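Local coordinates for aluminum resistance protein (Clostridium novyi, PDB 3I16), which probably acts as a pyridoxal-phosphate-dependent carbon-sulfur lyase of the methionine gamma-lyase family, named for a part in aluminum resistance, at residues D198-S201 with I202-V206; G222-D226 with T227-T231; E328-D332 with I333-I337. All blocks are in the same frame, centred on the assembly; numbering follows the deposited sequence. Where two conformers were deposited one is given.

Contact 1: residues D198-S201 with I202-V206. With EDO (1,2-ethanediol), chain N.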
# COMPACT_ATOMS: atom_id res chain seq x y z
N ASP B 198 -7.23 -38.89 -14.39
CA ASP B 198 -8.33 -38.68 -15.36
C ASP B 198 -7.91 -37.61 -16.35
O ASP B 198 -8.21 -37.70 -17.53
CB ASP B 198 -9.62 -38.22 -14.67
CG ASP B 198 -10.16 -39.21 -13.61
OD1 ASP B 198 -10.18 -40.42 -13.85
OD2 ASP B 198 -10.59 -38.75 -12.53
N ILE B 199 -7.22 -36.58 -15.87
CA ILE B 199 -6.75 -35.51 -16.73
C ILE B 199 -5.72 -36.07 -17.71
O ILE B 199 -5.78 -35.77 -18.90
CB ILE B 199 -6.19 -34.32 -15.93
CG1 ILE B 199 -7.35 -33.62 -15.20
CG2 ILE B 199 -5.46 -33.35 -16.88
CD1 ILE B 199 -6.94 -32.60 -14.12
N LYS B 200 -4.81 -36.91 -17.21
CA LYS B 200 -3.83 -37.55 -18.06
C LYS B 200 -4.52 -38.39 -19.15
O LYS B 200 -4.14 -38.33 -20.31
CB LYS B 200 -2.90 -38.48 -17.26
CG LYS B 200 -1.78 -39.12 -18.11
CD LYS B 200 -0.90 -40.03 -17.29
CE LYS B 200 0.37 -40.46 -18.07
NZ LYS B 200 0.10 -41.06 -19.39
N SER B 201 -5.53 -39.15 -18.78
CA SER B 201 -6.20 -39.99 -19.78
C SER B 201 -6.82 -39.14 -20.89
O SER B 201 -6.78 -39.53 -22.04
CB SER B 201 -7.23 -40.94 -19.14
OG SER B 201 -8.37 -40.20 -18.76
N ILE B 202 -7.36 -37.96 -20.57
CA ILE B 202 -7.91 -37.06 -21.59
C ILE B 202 -6.79 -36.50 -22.48
O ILE B 202 -6.87 -36.54 -23.72
CB ILE B 202 -8.73 -35.88 -20.98
CG1 ILE B 202 -9.99 -36.38 -20.24
CG2 ILE B 202 -9.09 -34.88 -22.07
CD1 ILE B 202 -10.68 -35.30 -19.35
N VAL B 203 -5.73 -36.01 -21.86
CA VAL B 203 -4.61 -35.46 -22.66
C VAL B 203 -4.06 -36.51 -23.61
O VAL B 203 -3.98 -36.25 -24.84
CB VAL B 203 -3.52 -34.86 -21.78
CG1 VAL B 203 -2.35 -34.39 -22.63
CG2 VAL B 203 -4.11 -33.72 -20.98
N ASP B 204 -3.73 -37.70 -23.10
CA ASP B 204 -3.22 -38.78 -23.96
C ASP B 204 -4.17 -39.11 -25.12
O ASP B 204 -3.75 -39.34 -26.25
CB ASP B 204 -2.92 -40.05 -23.16
CG ASP B 204 -1.77 -39.87 -22.21
OD1 ASP B 204 -1.08 -38.84 -22.32
OD2 ASP B 204 -1.55 -40.74 -21.37
N CYS B 205 -5.46 -39.13 -24.83
CA CYS B 205 -6.46 -39.41 -25.84
C CYS B 205 -6.49 -38.33 -26.94
O CYS B 205 -6.50 -38.64 -28.15
CB CYS B 205 -7.81 -39.51 -25.13
SG CYS B 205 -9.21 -39.68 -26.19
N VAL B 206 -6.52 -37.07 -26.53
CA VAL B 206 -6.57 -35.95 -27.48
C VAL B 206 -5.33 -35.88 -28.38
O VAL B 206 -5.44 -35.78 -29.61
CB VAL B 206 -6.74 -34.60 -26.73
CG1 VAL B 206 -6.52 -33.39 -27.67
CG2 VAL B 206 -8.10 -34.54 -26.05
C1 EDO N . -13.92 -38.32 -11.79
O1 EDO N . -14.95 -39.31 -11.73
C2 EDO N . -12.98 -38.55 -10.62
O2 EDO N . -12.34 -39.82 -10.72
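Lys200 and Asp204 meet at the surface of the helix, one turn apart, their side chains running at a slant to one another. NZ of Lys200 comes to 2.6 Å from OD2 of Asp204, a salt bridge made on the syn lone pair of that oxygen, the side facing OD1. The lysine starts with CG anti to its backbone N (chi1 -176°) and stays extended as far as CE; a final bend at chi4 (-54°) turns the ammonium group onto the acid. CG of Lys200 also passes 3.6 Å from the same OD2, which therefore touches both the root and the tip of the lysine chain.

Ser201 faces a different way. Its hydroxyl swings back along the helix into the space between its own N and carbonyl carbon (chi1 74°) and donates from OG to Asp198 O over 2.8 Å. That carbonyl takes a second bond from Ile202 N at 3.2 Å, and both donors arrive over the same face of its plane.

The inner side is apolar. CG2 of Val203 rests 3.4 Å from Ile199 O and 4.3 Å from CG2 of Ile199, while CG1 of Ile202 lies against Asp198 O. Beyond them, Ile202 packs on Ile182 and Val203 on Cys215, in the two flanking strands. Toward the start of the helix, OD2 of Asp198 takes a hydrogen bond from Leu195 N and another, 2.7 Å long, from O2 of an ethanediol probably left by the crystallisation liquor.

Charged and hydroxyl groups outside, branched apolar ones inside: this is the amphipathic helix of a beta-alpha-beta crossover, joining strands 177-183 and 214-218 of the mixed sheet.

Contact 2: residues G222-D226 with T227-T231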
# COMPACT_ATOMS: atom_id res chain seq x y z
N GLY B 222 -7.93 -27.02 -7.38
CA GLY B 222 -7.16 -28.25 -7.39
C GLY B 222 -5.71 -28.12 -7.03
O GLY B 222 -5.03 -29.14 -6.88
N GLU B 223 -5.23 -26.88 -6.85
CA GLU B 223 -3.81 -26.67 -6.58
C GLU B 223 -3.41 -27.32 -5.27
O GLU B 223 -4.10 -27.20 -4.26
CB GLU B 223 -3.45 -25.18 -6.55
CG GLU B 223 -3.82 -24.39 -7.79
CD GLU B 223 -5.21 -23.79 -7.78
OE1 GLU B 223 -6.01 -24.07 -6.86
OE2 GLU B 223 -5.52 -23.06 -8.74
N PHE B 224 -2.31 -28.08 -5.32
CA PHE B 224 -1.75 -28.79 -4.17
C PHE B 224 -2.61 -29.93 -3.56
O PHE B 224 -2.34 -30.40 -2.45
CB PHE B 224 -1.27 -27.79 -3.13
CG PHE B 224 -0.34 -26.74 -3.70
CD1 PHE B 224 0.86 -27.10 -4.27
CD2 PHE B 224 -0.70 -25.41 -3.71
CE1 PHE B 224 1.70 -26.15 -4.82
CE2 PHE B 224 0.13 -24.45 -4.26
CZ PHE B 224 1.34 -24.82 -4.81
N MSE B 225 -3.59 -30.43 -4.30
CA MSE B 225 -4.38 -31.57 -3.86
C MSE B 225 -3.60 -32.87 -4.04
O MSE B 225 -3.87 -33.88 -3.37
CB MSE B 225 -5.69 -31.67 -4.63
CG MSE B 225 -6.67 -30.55 -4.41
SE MSE B 225 -7.39 -30.44 -2.61
CE MSE B 225 -6.02 -29.36 -1.81
N ASP B 226 -2.65 -32.85 -4.97
CA ASP B 226 -1.85 -34.01 -5.28
C ASP B 226 -0.43 -33.50 -5.40
O ASP B 226 -0.21 -32.29 -5.35
CB ASP B 226 -2.35 -34.66 -6.59
CG ASP B 226 -1.75 -36.02 -6.85
OD1 ASP B 226 -1.92 -36.93 -6.03
OD2 ASP B 226 -1.08 -36.18 -7.88
N THR B 227 0.53 -34.41 -5.53
CA THR B 227 1.92 -34.04 -5.70
C THR B 227 2.16 -33.61 -7.15
O THR B 227 3.19 -32.98 -7.44
CB THR B 227 2.87 -35.18 -5.34
OG1 THR B 227 2.56 -36.32 -6.14
CG2 THR B 227 2.73 -35.56 -3.88
N LYS B 228 1.25 -33.97 -8.05
CA LYS B 228 1.30 -33.54 -9.45
C LYS B 228 0.20 -32.52 -9.76
O LYS B 228 -0.84 -32.47 -9.09
CB LYS B 228 1.11 -34.73 -10.39
CG LYS B 228 2.25 -35.73 -10.39
CD LYS B 228 2.12 -36.71 -11.55
CE LYS B 228 3.35 -37.58 -11.67
NZ LYS B 228 3.60 -38.31 -10.41
N GLU B 229 0.43 -31.73 -10.79
CA GLU B 229 -0.56 -30.78 -11.31
C GLU B 229 -0.84 -31.21 -12.77
O GLU B 229 -0.15 -32.08 -13.31
CB GLU B 229 -0.03 -29.36 -11.20
CG GLU B 229 0.12 -28.87 -9.75
CD GLU B 229 -1.20 -28.71 -9.00
OE1 GLU B 229 -2.22 -28.42 -9.64
OE2 GLU B 229 -1.20 -28.84 -7.74
N PRO B 230 -1.86 -30.60 -13.41
CA PRO B 230 -2.17 -31.05 -14.77
C PRO B 230 -1.02 -30.85 -15.75
O PRO B 230 -0.94 -31.59 -16.73
CB PRO B 230 -3.37 -30.20 -15.16
CG PRO B 230 -4.02 -29.87 -13.86
CD PRO B 230 -2.88 -29.68 -12.89
N THR B 231 -0.15 -29.89 -15.48
CA THR B 231 1.00 -29.63 -16.33
C THR B 231 2.05 -30.75 -16.24
O THR B 231 2.93 -30.84 -17.09
CB THR B 231 1.63 -28.26 -15.97
OG1 THR B 231 1.77 -28.18 -14.54
CG2 THR B 231 0.72 -27.10 -16.43
O HOH W 1 -2.77 -31.19 -7.57
O HOH W 2 1.01 -29.90 -6.35
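Glu229 curls back toward the beta turn that precedes it, and its OE2 accepts from Phe224 N at 2.8 Å, nearly straight (162°). The amide comes in on the syn side of OE2, close to the carboxylate plane. A bend at chi2 (-67°) brings the acid round to the turn, and its other oxygen, OE1, is held by a salt bridge to Arg184 and a hydrogen bond from Asn219, so the buried group is fixed at both oxygens. Water 2 sits 2.8 Å from Glu229 OE2 and 2.9 Å from Asp226 O, filling in between the acid and the backbone.

The other side is looser. OD2 of Asp226 meets Lys228 N at 3.2 Å, but from above the carboxylate plane, 50° out of it. The lysine runs on into solvent, its NZ 5.7 Å from Asp226 OD2 and not in contact with it. Even here the backbone is not all open: Thr227 N, between Asp226 and Lys228, is buried without a partner in the model.

The loop thus joins a type II beta turn, Gly222 to Met225, to an Asx turn at Asp226, directly after the cofactor-pocket residues Cys220 and Tyr221 that follow strand 214-218.

Contact 3: residues E328-D332 with I333-I337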
# COMPACT_ATOMS: atom_id res chain seq x y z
N GLU B 328 -13.15 -40.75 -0.23
CA GLU B 328 -12.85 -40.78 -1.65
C GLU B 328 -11.67 -39.88 -1.94
O GLU B 328 -11.42 -38.93 -1.21
CB GLU B 328 -14.04 -40.30 -2.46
CG GLU B 328 -15.30 -41.04 -2.12
CD GLU B 328 -16.35 -40.84 -3.15
OE1 GLU B 328 -16.22 -41.41 -4.26
OE2 GLU B 328 -17.34 -40.14 -2.84
N LYS B 329 -10.96 -40.17 -3.02
CA LYS B 329 -9.81 -39.39 -3.45
C LYS B 329 -10.35 -38.06 -4.02
O LYS B 329 -11.22 -38.07 -4.87
CB LYS B 329 -9.07 -40.18 -4.54
CG LYS B 329 -7.58 -39.91 -4.67
CD LYS B 329 -7.01 -40.73 -5.84
CE LYS B 329 -7.45 -42.17 -5.75
NZ LYS B 329 -7.24 -42.92 -7.02
N ARG B 330 -9.82 -36.95 -3.53
CA ARG B 330 -10.26 -35.62 -3.93
C ARG B 330 -9.31 -34.88 -4.84
O ARG B 330 -8.10 -35.02 -4.70
CB ARG B 330 -10.50 -34.79 -2.67
CG ARG B 330 -11.66 -35.34 -1.88
CD ARG B 330 -11.70 -34.83 -0.47
NE ARG B 330 -12.84 -35.42 0.25
CZ ARG B 330 -14.01 -34.83 0.53
NH1 ARG B 330 -14.27 -33.57 0.19
NH2 ARG B 330 -14.94 -35.52 1.18
N SER B 331 -9.86 -34.13 -5.79
CA SER B 331 -9.05 -33.33 -6.72
C SER B 331 -9.36 -31.84 -6.58
O SER B 331 -8.87 -31.03 -7.37
CB SER B 331 -9.23 -33.80 -8.16
OG SER B 331 -8.06 -33.52 -8.94
N ASP B 332 -10.14 -31.49 -5.57
CA ASP B 332 -10.42 -30.08 -5.23
C ASP B 332 -10.85 -29.99 -3.76
O ASP B 332 -11.02 -31.01 -3.08
CB ASP B 332 -11.43 -29.43 -6.20
CG ASP B 332 -12.87 -29.90 -6.00
OD1 ASP B 332 -13.22 -30.40 -4.91
OD2 ASP B 332 -13.67 -29.74 -6.94
N ILE B 333 -11.04 -28.77 -3.26
CA ILE B 333 -11.39 -28.58 -1.85
C ILE B 333 -12.88 -28.47 -1.57
O ILE B 333 -13.28 -28.18 -0.45
CB ILE B 333 -10.67 -27.32 -1.25
CG1 ILE B 333 -11.12 -26.01 -1.92
CG2 ILE B 333 -9.15 -27.49 -1.33
CD1 ILE B 333 -10.75 -24.75 -1.13
N ILE B 334 -13.72 -28.70 -2.58
CA ILE B 334 -15.14 -28.44 -2.41
C ILE B 334 -15.89 -29.65 -1.84
O ILE B 334 -15.58 -30.77 -2.20
CB ILE B 334 -15.79 -28.00 -3.74
CG1 ILE B 334 -15.11 -26.74 -4.26
CG2 ILE B 334 -17.28 -27.72 -3.55
CD1 ILE B 334 -15.68 -26.23 -5.58
N GLN B 335 -16.82 -29.39 -0.91
CA GLN B 335 -17.70 -30.42 -0.37
C GLN B 335 -19.13 -30.03 -0.66
O GLN B 335 -19.54 -28.93 -0.28
CB GLN B 335 -17.52 -30.56 1.15
CG GLN B 335 -18.41 -31.64 1.73
CD GLN B 335 -18.13 -32.99 1.09
OE1 GLN B 335 -16.97 -33.37 0.95
NE2 GLN B 335 -19.19 -33.72 0.73
N SER B 336 -19.90 -30.93 -1.28
CA SER B 336 -21.30 -30.69 -1.63
C SER B 336 -22.21 -31.43 -0.65
O SER B 336 -21.89 -32.56 -0.27
CB SER B 336 -21.60 -31.17 -3.06
OG SER B 336 -20.65 -30.68 -3.99
N ILE B 337 -23.33 -30.79 -0.29
CA ILE B 337 -24.33 -31.35 0.63
C ILE B 337 -25.72 -31.16 -0.01
O ILE B 337 -26.12 -30.03 -0.28
CB ILE B 337 -24.33 -30.60 1.98
CG1 ILE B 337 -22.91 -30.38 2.51
CG2 ILE B 337 -25.20 -31.30 3.00
CD1 ILE B 337 -22.87 -29.43 3.67
O HOH W 3 -13.14 -32.18 -1.91
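OE1 of Gln335 is gripped by two nitrogens of one arginine: NH1 of Arg330 at 2.8 Å and NH2 of Arg330 at 3.0 Å. The pair closes a loop whose corner is an Asx turn at Asp332 and whose far arm becomes strand 335-338 of the antiparallel sheet. Both bonds reach the guanidinium end-on and in its plane; the amide is turned about 50° from that plane. NH1 lies almost in line with the C=O of the amide, whereas NH2 is tilted somewhat out of the carbonyl plane. The arginine chain is extended from CG to NE, long enough to span the loop, and it is packed along Leu305 and Ile309 of helix 287-318.

With OE1 taken, the amide nitrogen of Gln335 works on the other side, donating to Pro324 O and, over 3.1 Å, from NE2 to Ser336 O. These bonds fix which way the amide is flipped.

Inside the loop, water 3 accepts from Arg330 NH1 and stands 2.7 Å from Asp332 O and 2.8 Å from Ile334 O, tying the guanidinium to the backbone on both arms.

At the corner, CG of Asp332 is folded over its own backbone (chi1 74°), which lets OD1 receive the next-but-one amide, Ile334 N, at 2.9 Å from well above the carboxylate plane. OD2 of Asp332 is hydrogen-bonded to OG of Ser185, a residue of the cofactor pocket. The turn also brings CB of Ile334 to 3.7 Å from OD1 of Asp332.

The three contacts lie in a row, with contact 2 in the middle: its centre is about 15 Å from that of contact 1 and 14 Å from that of contact 3. It touches the first through Ile199 CD1 and Pro230 CG, 4.0 Å apart, and the last through SE of Met225 (selenomethionine), 3.7 Å from Ile333 CG2. Arg184 also bridges contacts 2 and 3, binding Glu229 with NH1 and Ser331 OG with NE. Closeness to the pyridoxal phosphate rises toward residues 328-337: the nearest side chains lie about 11 Å (Ile199), 9 Å (Glu223) and 5 Å (Ile334) from it.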